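Local coordinates for protein probable exosome complex exonuclease 1 (Archaeoglobus fulgidus, PDB 3M7N) that probably acts as the catalytic 3'-to-5' exoribonuclease subunit of the archaeal exosome, degrading RNA and also able to synthesise heteromeric RNA tails, at residues E[77-82]-E[96-101]; E[183-188]-E[208-213]; E[27-32]-E[45-50]. The protein carries 1 engineered substitution. All coordinates share one frame; numbering follows the deposited sequence.

Overall arrangement
Contacts 1 and 3 involve the outermost strands, within this chain, of the same five-stranded mixed sheet: 74-81 meets helix 96-110 in contact 1, and 29-33 pairs with 41-47 in contact 3. Contact 2 joins strand 185-194 of the four-stranded antiparallel sheet to the corner that follows strand 197-207, its centre about 23 Å from that of contact 1. Contacts 1 and 2 are buried; contact 3 is only partly so, with exposed Pro28 and Lys30 along its outer side. Their chemistry differs accordingly. Contact 1 joins side chains and directly grips RNA, contact 2 combines one backbone bond with methionine packing, and contact 3 is a backbone ladder ending in a polar turn.

Contact 1: residues E[77-82]-E[96-101]; sequences YRYNMA and RRSIEI. With nucleotides of chain L.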
# COMPACT_ATOMS: atom_id res chain seq x y z
N TYR E 77 -18.77 0.18 3.10
CA TYR E 77 -19.42 0.85 4.18
C TYR E 77 -18.31 1.09 5.15
O TYR E 77 -17.57 0.19 5.49
CB TYR E 77 -20.51 -0.05 4.79
CG TYR E 77 -21.30 0.54 5.93
CD1 TYR E 77 -22.65 0.86 5.78
CD2 TYR E 77 -20.71 0.75 7.17
CE1 TYR E 77 -23.39 1.39 6.82
CE2 TYR E 77 -21.44 1.27 8.21
CZ TYR E 77 -22.79 1.58 8.04
OH TYR E 77 -23.52 2.09 9.09
N ARG E 78 -18.18 2.33 5.57
CA ARG E 78 -17.15 2.69 6.50
C ARG E 78 -17.77 3.35 7.71
O ARG E 78 -18.50 4.33 7.59
CB ARG E 78 -16.13 3.63 5.85
CG ARG E 78 -14.93 3.90 6.73
CD ARG E 78 -13.89 4.71 5.99
NE ARG E 78 -14.05 6.14 6.19
CZ ARG E 78 -13.64 6.78 7.27
NH1 ARG E 78 -13.81 8.10 7.38
NH2 ARG E 78 -13.06 6.10 8.25
N TYR E 79 -17.48 2.79 8.87
CA TYR E 79 -17.94 3.31 10.13
C TYR E 79 -16.75 3.96 10.80
O TYR E 79 -15.71 3.33 10.99
CB TYR E 79 -18.48 2.16 10.99
CG TYR E 79 -18.69 2.49 12.45
CD1 TYR E 79 -19.95 2.84 12.94
CD2 TYR E 79 -17.64 2.42 13.35
CE1 TYR E 79 -20.15 3.13 14.31
CE2 TYR E 79 -17.82 2.70 14.70
CZ TYR E 79 -19.08 3.05 15.18
OH TYR E 79 -19.23 3.33 16.52
N ASN E 80 -16.90 5.22 11.18
CA ASN E 80 -15.79 5.96 11.71
C ASN E 80 -16.22 6.90 12.81
O ASN E 80 -17.19 7.65 12.66
CB ASN E 80 -15.07 6.72 10.59
CG ASN E 80 -13.83 7.44 11.08
OD1 ASN E 80 -12.99 6.86 11.78
ND2 ASN E 80 -13.70 8.71 10.74
N MET E 81 -15.51 6.86 13.93
CA MET E 81 -15.81 7.74 15.03
C MET E 81 -14.83 8.91 15.00
O MET E 81 -13.63 8.72 14.84
CB MET E 81 -15.71 6.99 16.35
CG MET E 81 -16.37 5.62 16.34
SD MET E 81 -16.26 4.80 17.94
CE MET E 81 -17.32 5.82 18.96
N ALA E 82 -15.36 10.13 15.14
CA ALA E 82 -14.55 11.33 15.22
C ALA E 82 -13.83 11.37 16.55
O ALA E 82 -14.35 10.89 17.55
CB ALA E 82 -15.42 12.56 15.04
N ARG E 96 -9.92 -2.26 15.34
CA ARG E 96 -10.53 -3.54 15.04
C ARG E 96 -12.05 -3.49 15.18
O ARG E 96 -12.78 -4.03 14.34
CB ARG E 96 -9.89 -4.62 15.92
CG ARG E 96 -8.41 -4.72 15.65
CD ARG E 96 -7.67 -5.38 16.77
NE ARG E 96 -7.73 -6.82 16.66
CZ ARG E 96 -8.19 -7.61 17.62
NH1 ARG E 96 -8.62 -7.08 18.76
NH2 ARG E 96 -8.21 -8.93 17.45
N ARG E 97 -12.52 -2.79 16.21
CA ARG E 97 -13.95 -2.63 16.44
C ARG E 97 -14.64 -1.92 15.26
O ARG E 97 -15.67 -2.37 14.78
CB ARG E 97 -14.20 -1.91 17.78
CG ARG E 97 -15.65 -1.52 18.00
CD ARG E 97 -15.84 -0.75 19.31
NE ARG E 97 -17.21 -0.26 19.43
CZ ARG E 97 -17.64 0.90 18.94
NH1 ARG E 97 -18.91 1.26 19.10
NH2 ARG E 97 -16.81 1.71 18.30
N SER E 98 -14.05 -0.82 14.78
CA SER E 98 -14.60 -0.09 13.65
C SER E 98 -14.54 -0.94 12.39
O SER E 98 -15.42 -0.86 11.52
CB SER E 98 -13.85 1.21 13.40
OG SER E 98 -14.03 2.13 14.46
N ILE E 99 -13.49 -1.75 12.29
CA ILE E 99 -13.36 -2.60 11.12
C ILE E 99 -14.47 -3.66 11.11
O ILE E 99 -15.10 -3.93 10.09
CB ILE E 99 -11.95 -3.24 11.06
CG1 ILE E 99 -10.91 -2.15 10.74
CG2 ILE E 99 -11.91 -4.34 10.01
CD1 ILE E 99 -9.50 -2.60 10.84
N GLU E 100 -14.73 -4.22 12.28
CA GLU E 100 -15.76 -5.23 12.44
C GLU E 100 -17.13 -4.63 12.18
O GLU E 100 -17.95 -5.21 11.46
CB GLU E 100 -15.68 -5.79 13.85
CG GLU E 100 -15.92 -7.27 13.92
CD GLU E 100 -17.25 -7.59 14.53
OE1 GLU E 100 -17.28 -8.06 15.70
OE2 GLU E 100 -18.27 -7.38 13.84
N ILE E 101 -17.40 -3.47 12.76
CA ILE E 101 -18.68 -2.81 12.57
C ILE E 101 -18.92 -2.47 11.10
O ILE E 101 -20.02 -2.65 10.58
CB ILE E 101 -18.78 -1.53 13.39
CG1 ILE E 101 -18.83 -1.89 14.88
CG2 ILE E 101 -20.00 -0.73 12.96
CD1 ILE E 101 -18.75 -0.70 15.83
P C L 6 -20.06 -1.24 21.79
OP1 C L 6 -21.47 -1.57 21.49
OP2 C L 6 -18.98 -1.93 21.04
O5' C L 6 -19.86 0.36 21.68
C5' C L 6 -20.81 1.20 22.34
C4' C L 6 -20.22 2.50 22.84
O4' C L 6 -18.97 2.28 23.55
C3' C L 6 -19.80 3.50 21.78
O3' C L 6 -20.94 4.06 21.13
C2' C L 6 -19.08 4.50 22.69
O2' C L 6 -19.96 5.29 23.47
C1' C L 6 -18.29 3.53 23.58
N1 C L 6 -16.89 3.38 23.10
C2 C L 6 -15.96 4.36 23.46
O2 C L 6 -16.33 5.30 24.17
N3 C L 6 -14.68 4.24 23.02
C4 C L 6 -14.33 3.20 22.26
N4 C L 6 -13.05 3.13 21.86
C5 C L 6 -15.27 2.19 21.89
C6 C L 6 -16.53 2.32 22.32
P C L 4 -10.33 -5.31 21.12
OP1 C L 4 -10.69 -6.20 19.99
OP2 C L 4 -9.97 -3.89 20.87
O5' C L 4 -11.50 -5.32 22.21
C5' C L 4 -12.03 -6.56 22.69
C4' C L 4 -12.99 -6.33 23.85
O4' C L 4 -12.26 -5.92 25.03
C3' C L 4 -14.00 -5.21 23.65
O3' C L 4 -15.11 -5.65 22.89
C2' C L 4 -14.42 -4.95 25.10
O2' C L 4 -15.31 -5.92 25.61
C1' C L 4 -13.07 -5.03 25.79
N1 C L 4 -12.46 -3.67 25.82
C2 C L 4 -12.82 -2.82 26.87
O2 C L 4 -13.60 -3.24 27.73
N3 C L 4 -12.29 -1.57 26.91
C4 C L 4 -11.45 -1.17 25.94
N4 C L 4 -10.96 0.07 26.02
C5 C L 4 -11.08 -2.02 24.86
C6 C L 4 -11.61 -3.25 24.84
O HOH W 1 -13.29 4.80 14.29
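Tyr79 and Ile101 supply the apolar part of this strand-to-helix contact. Ile101 CG2 lies over one face of the phenol ring in a CH-pi contact, 3.8 Å from the centroid of the Tyr79 ring and displaced toward its rim near CG. The other branch of Ile101 follows the ring outward, with CD1 3.7 Å from Tyr79 CE2. Ser98 CB sits in plane at the ring edge.

Arg97 NH1 donates to Tyr79 OH at 3.3 Å and Arg97 NH2 to the same oxygen, both in weak, bent hydrogen bonds, while the stronger partner of the Tyr79 hydroxyl is Ser136 OG on helix 136-150. The planes of ring and guanidinium are steeply inclined, 71° apart. Met81 SD reaches the guanidinium edge, 3.2 Å from Arg97 NH2, its side chain crossing that of the arginine at about a right angle. A water links the strand backbone to a helix side chain, accepting from Met81 N at 3.0 Å and donating to Ser98 OG.

Helix 96-110 here covers strand 74-81, outermost within this chain in the five-stranded sheet of the RNase PH-type domain, and its first turn faces the bound RNA.

The RNA is met by Arg97, which leaves with CG anti to the backbone N (chi1 171°) and stays extended to NE, reaching the phosphate of nucleotide C6 of chain L. Arg97 NE donates to OP2 of C6 at 2.9 Å, almost straight at 172°, with OP2 in the guanidinium plane; Arg97 NH1 donates to O5' of the same nucleotide at 2.9 Å. Ile101 CD1 and base atom C6 of that cytidine cover opposite faces of the guanidinium, restricting its tilt. Arg96 NH1 lies 2.6 Å from OP1 of nucleotide C4 of chain L.

Contact 2: residues E[183-188]-E[208-213]; sequences GEADMP and GRMTRD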
# COMPACT_ATOMS: atom_id res chain seq x y z
N GLY E 183 -24.68 -3.39 32.43
CA GLY E 183 -25.72 -4.38 32.23
C GLY E 183 -25.20 -5.80 32.06
O GLY E 183 -24.03 -6.08 32.32
N GLU E 184 -26.06 -6.71 31.61
CA GLU E 184 -25.68 -8.11 31.53
C GLU E 184 -25.55 -8.59 30.09
O GLU E 184 -25.01 -9.67 29.83
CB GLU E 184 -26.71 -8.97 32.27
CG GLU E 184 -26.65 -8.88 33.78
CD GLU E 184 -27.70 -7.94 34.35
OE1 GLU E 184 -28.90 -8.09 34.02
OE2 GLU E 184 -27.34 -7.04 35.14
N ALA E 185 -26.06 -7.79 29.15
CA ALA E 185 -26.04 -8.20 27.76
C ALA E 185 -26.35 -7.05 26.81
O ALA E 185 -27.00 -6.09 27.18
CB ALA E 185 -27.01 -9.36 27.55
N ASP E 186 -25.87 -7.16 25.58
CA ASP E 186 -26.11 -6.13 24.58
C ASP E 186 -26.25 -6.82 23.22
O ASP E 186 -25.38 -7.60 22.81
CB ASP E 186 -24.97 -5.11 24.58
CG ASP E 186 -25.19 -3.97 23.60
OD1 ASP E 186 -24.20 -3.44 23.07
OD2 ASP E 186 -26.36 -3.60 23.34
N MET E 187 -27.33 -6.52 22.52
CA MET E 187 -27.66 -7.29 21.33
C MET E 187 -28.28 -6.45 20.21
O MET E 187 -29.51 -6.34 20.09
CB MET E 187 -28.57 -8.44 21.72
CG MET E 187 -28.88 -9.40 20.59
SD MET E 187 -29.87 -10.79 21.19
CE MET E 187 -30.17 -11.65 19.65
N PRO E 188 -27.42 -5.85 19.38
CA PRO E 188 -27.87 -5.07 18.22
C PRO E 188 -28.54 -5.94 17.17
O PRO E 188 -28.06 -7.04 16.92
CB PRO E 188 -26.57 -4.46 17.67
CG PRO E 188 -25.46 -5.26 18.28
CD PRO E 188 -25.98 -5.69 19.62
N GLY E 208 -22.63 -11.00 26.17
CA GLY E 208 -23.05 -10.94 27.55
C GLY E 208 -23.52 -12.31 28.00
O GLY E 208 -22.88 -13.32 27.70
N ARG E 209 -24.64 -12.35 28.71
CA ARG E 209 -25.15 -13.59 29.24
C ARG E 209 -26.67 -13.57 29.24
O ARG E 209 -27.27 -12.80 29.99
CB ARG E 209 -24.62 -13.79 30.66
CG ARG E 209 -24.54 -15.23 31.11
CD ARG E 209 -24.00 -15.31 32.53
NE ARG E 209 -22.55 -15.53 32.60
CZ ARG E 209 -21.68 -14.71 33.17
NH1 ARG E 209 -20.38 -15.02 33.21
NH2 ARG E 209 -22.09 -13.57 33.72
N MET E 210 -27.28 -14.38 28.39
CA MET E 210 -28.74 -14.44 28.30
C MET E 210 -29.21 -15.88 28.18
O MET E 210 -28.50 -16.73 27.63
CB MET E 210 -29.24 -13.67 27.07
CG MET E 210 -29.01 -12.18 27.06
SD MET E 210 -29.36 -11.50 25.41
CE MET E 210 -31.13 -11.75 25.34
N THR E 211 -30.42 -16.16 28.66
CA THR E 211 -30.98 -17.51 28.50
C THR E 211 -31.55 -17.65 27.11
O THR E 211 -31.86 -16.65 26.45
CB THR E 211 -32.12 -17.82 29.51
OG1 THR E 211 -33.26 -16.99 29.22
CG2 THR E 211 -31.67 -17.58 30.97
N ARG E 212 -31.67 -18.90 26.65
CA ARG E 212 -32.35 -19.17 25.41
C ARG E 212 -33.67 -18.38 25.34
O ARG E 212 -33.93 -17.71 24.33
CB ARG E 212 -32.59 -20.68 25.26
CG ARG E 212 -33.32 -21.09 23.99
CD ARG E 212 -34.84 -21.17 24.21
NE ARG E 212 -35.52 -21.97 23.19
CZ ARG E 212 -36.83 -22.20 23.15
NH1 ARG E 212 -37.36 -22.94 22.19
NH2 ARG E 212 -37.62 -21.69 24.09
N ASP E 213 -34.48 -18.42 26.41
CA ASP E 213 -35.75 -17.71 26.45
C ASP E 213 -35.55 -16.20 26.33
O ASP E 213 -36.27 -15.54 25.58
CB ASP E 213 -36.56 -18.00 27.73
CG ASP E 213 -37.20 -19.38 27.74
OD1 ASP E 213 -37.28 -20.03 26.68
OD2 ASP E 213 -37.63 -19.83 28.83
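The contact between 183-188 and 208-213 is an antiparallel strand pairing at the end of the hairpin formed by strands 185-194 and 197-207, where the second chain segment turns a corner. Ala185 and Gly208 form a non-hydrogen-bonded pair with their CA atoms 4.1 Å apart. Just beyond it, Arg209 N donates to Glu184 O at 2.9 Å, bent to 142° at the hydrogen, and the same oxygen takes a CA-H...O contact from Gly208 CA at 3.3 Å. Gly208 has positive phi (132°), part of the turn that directs the chain out of the hairpin. Past the corner, the first torsion of Met210 (chi1 -65°) puts CG beside the backbone N and 3.5 Å from Ala185 CB. Its SD comes within 4.3 Å of Met187 SD, so two methionines and an alanine make a continuous apolar patch. Glu184 is held at its carboxylate by Gly169 N. Around this patch, Val215 and Ala218 of helix 212-248 pack on Met210, Leu204 and Met206 of strand 197-207 lie on Met187, and the Met210 backbone continues the pairing into a strand of a neighbouring exonuclease 2 subunit.

Contact 3: residues E[27-32]-E[45-50]; sequences RPIKIE and LEMGKN
Ile31 and Leu45 lie side by side and point the same way, with Leu45 CD2 only 3.3 Å from Ile31 CG1. They form one of two non-hydrogen-bonded pairs in an antiparallel hairpin, the other being Ile29 with Met47; between them Lys30 and Glu46 make the hydrogen-bonded pair. Glu46 N donates to Lys30 O at 2.7 Å in the carbonyl plane. The return bond from Lys30 N to Glu46 O is longer, 3.2 Å, its donor well above the carbonyl plane, and Ile29 CA adds a CA-H...O contact to the same oxygen.

At the far end of the ladder Gly48 N donates to Pro28 O at 2.8 Å, nearly along the C=O axis. Pro28 O is also satisfied by a water that donates to Gly48 O as well, so this water bridges the two segments just beyond the strand ends. Met47 to Asn50 form a type II' beta turn. Met47 O takes two donors, Asn50 N and Asn50 ND2, the latter at 3.1 Å.

Arg27 packs across this turn: its CB rests 3.6 Å from Gly48 CA, and the bend at chi3 (-60°) lays the guanidinium with one face over Met47 O. The Asn50 amide stands almost perpendicular to it. Arg27 NH1 is engaged by Asp174 in a salt bridge and by Ala134 O, NH2 by a water that also accepts from Lys49 N. Asn50 OD1 accepts from Asp133 N and its ND2 also reaches Ala134 O, while Glu46 OE1 is hydrogen-bonded to Tyr44 OH. Lys30 NZ forms a salt bridge with Glu32 OE1 at 3.5 Å.

Helix 136-150 packs on Ile31, Leu45 and Met47 through Val146, Ala143 and Thr138, and the long helix 212-248 covers Ile29 and Ile31 with Met232.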
# COMPACT_ATOMS: atom_id res chain seq x y z
N ARG E 27 -35.01 5.77 23.00
CA ARG E 27 -34.47 7.10 23.28
C ARG E 27 -35.00 8.07 22.24
O ARG E 27 -35.40 7.64 21.16
CB ARG E 27 -32.94 7.06 23.25
CG ARG E 27 -32.27 6.39 24.47
CD ARG E 27 -30.75 6.24 24.27
NE ARG E 27 -30.43 5.42 23.10
CZ ARG E 27 -29.20 5.06 22.73
NH1 ARG E 27 -29.04 4.30 21.66
NH2 ARG E 27 -28.13 5.46 23.42
N PRO E 28 -35.05 9.37 22.56
CA PRO E 28 -35.46 10.38 21.57
C PRO E 28 -34.65 10.25 20.29
O PRO E 28 -33.43 10.01 20.32
CB PRO E 28 -35.12 11.71 22.25
CG PRO E 28 -35.16 11.41 23.73
CD PRO E 28 -34.76 9.96 23.88
N ILE E 29 -35.33 10.41 19.16
CA ILE E 29 -34.74 10.21 17.86
C ILE E 29 -35.11 11.37 16.95
O ILE E 29 -36.23 11.87 17.00
CB ILE E 29 -35.25 8.89 17.27
CG1 ILE E 29 -34.53 7.72 17.94
CG2 ILE E 29 -35.05 8.82 15.77
CD1 ILE E 29 -35.05 6.37 17.52
N LYS E 30 -34.15 11.81 16.14
CA LYS E 30 -34.38 12.81 15.09
C LYS E 30 -33.72 12.31 13.81
O LYS E 30 -32.58 11.83 13.84
CB LYS E 30 -33.78 14.16 15.49
CG LYS E 30 -34.11 15.29 14.53
CD LYS E 30 -33.05 16.40 14.50
CE LYS E 30 -33.12 17.22 13.20
NZ LYS E 30 -31.96 18.16 13.00
N ILE E 31 -34.43 12.40 12.69
CA ILE E 31 -33.92 11.94 11.41
C ILE E 31 -34.15 13.01 10.36
O ILE E 31 -35.27 13.45 10.15
CB ILE E 31 -34.64 10.67 10.91
CG1 ILE E 31 -34.63 9.58 11.98
CG2 ILE E 31 -34.01 10.16 9.60
CD1 ILE E 31 -35.18 8.26 11.49
N GLU E 32 -33.08 13.42 9.67
CA GLU E 32 -33.21 14.37 8.57
C GLU E 32 -32.44 13.94 7.32
O GLU E 32 -31.24 13.67 7.37
CB GLU E 32 -32.81 15.78 9.02
CG GLU E 32 -32.97 16.81 7.90
CD GLU E 32 -32.50 18.21 8.29
OE1 GLU E 32 -32.28 18.46 9.50
OE2 GLU E 32 -32.34 19.04 7.36
N LEU E 45 -28.86 12.06 11.88
CA LEU E 45 -29.68 11.20 12.70
C LEU E 45 -29.19 11.33 14.11
O LEU E 45 -27.99 11.30 14.37
CB LEU E 45 -29.53 9.76 12.25
CG LEU E 45 -30.23 8.48 12.75
CD1 LEU E 45 -30.20 8.30 14.27
CD2 LEU E 45 -31.60 8.27 12.15
N GLU E 46 -30.14 11.53 15.02
CA GLU E 46 -29.87 11.45 16.44
C GLU E 46 -30.63 10.26 17.02
O GLU E 46 -31.69 9.87 16.53
CB GLU E 46 -30.25 12.76 17.13
CG GLU E 46 -29.30 13.92 16.83
CD GLU E 46 -29.78 15.25 17.42
OE1 GLU E 46 -29.22 16.31 17.05
OE2 GLU E 46 -30.72 15.24 18.25
N MET E 47 -30.06 9.68 18.06
CA MET E 47 -30.65 8.52 18.69
C MET E 47 -30.09 8.52 20.09
O MET E 47 -28.97 8.06 20.31
CB MET E 47 -30.23 7.27 17.94
CG MET E 47 -30.78 5.98 18.45
SD MET E 47 -30.51 4.67 17.26
CE MET E 47 -31.69 3.43 17.80
N GLY E 48 -30.86 9.05 21.02
CA GLY E 48 -30.33 9.34 22.34
C GLY E 48 -29.21 10.36 22.19
O GLY E 48 -29.36 11.35 21.48
N LYS E 49 -28.08 10.11 22.83
CA LYS E 49 -26.96 11.02 22.74
C LYS E 49 -26.11 10.77 21.52
O LYS E 49 -25.16 11.52 21.27
CB LYS E 49 -26.10 10.94 24.00
CG LYS E 49 -26.77 11.49 25.22
CD LYS E 49 -25.83 11.45 26.42
CE LYS E 49 -26.59 11.70 27.71
NZ LYS E 49 -27.69 12.70 27.49
N ASN E 50 -26.43 9.74 20.75
CA ASN E 50 -25.69 9.48 19.51
C ASN E 50 -25.99 10.57 18.53
O ASN E 50 -27.14 10.97 18.38
CB ASN E 50 -26.10 8.15 18.87
CG ASN E 50 -25.56 6.95 19.62
OD1 ASN E 50 -24.35 6.73 19.68
ND2 ASN E 50 -26.47 6.16 20.22
O HOH W 2 -28.21 8.19 25.01
O HOH W 3 -31.99 12.27 20.73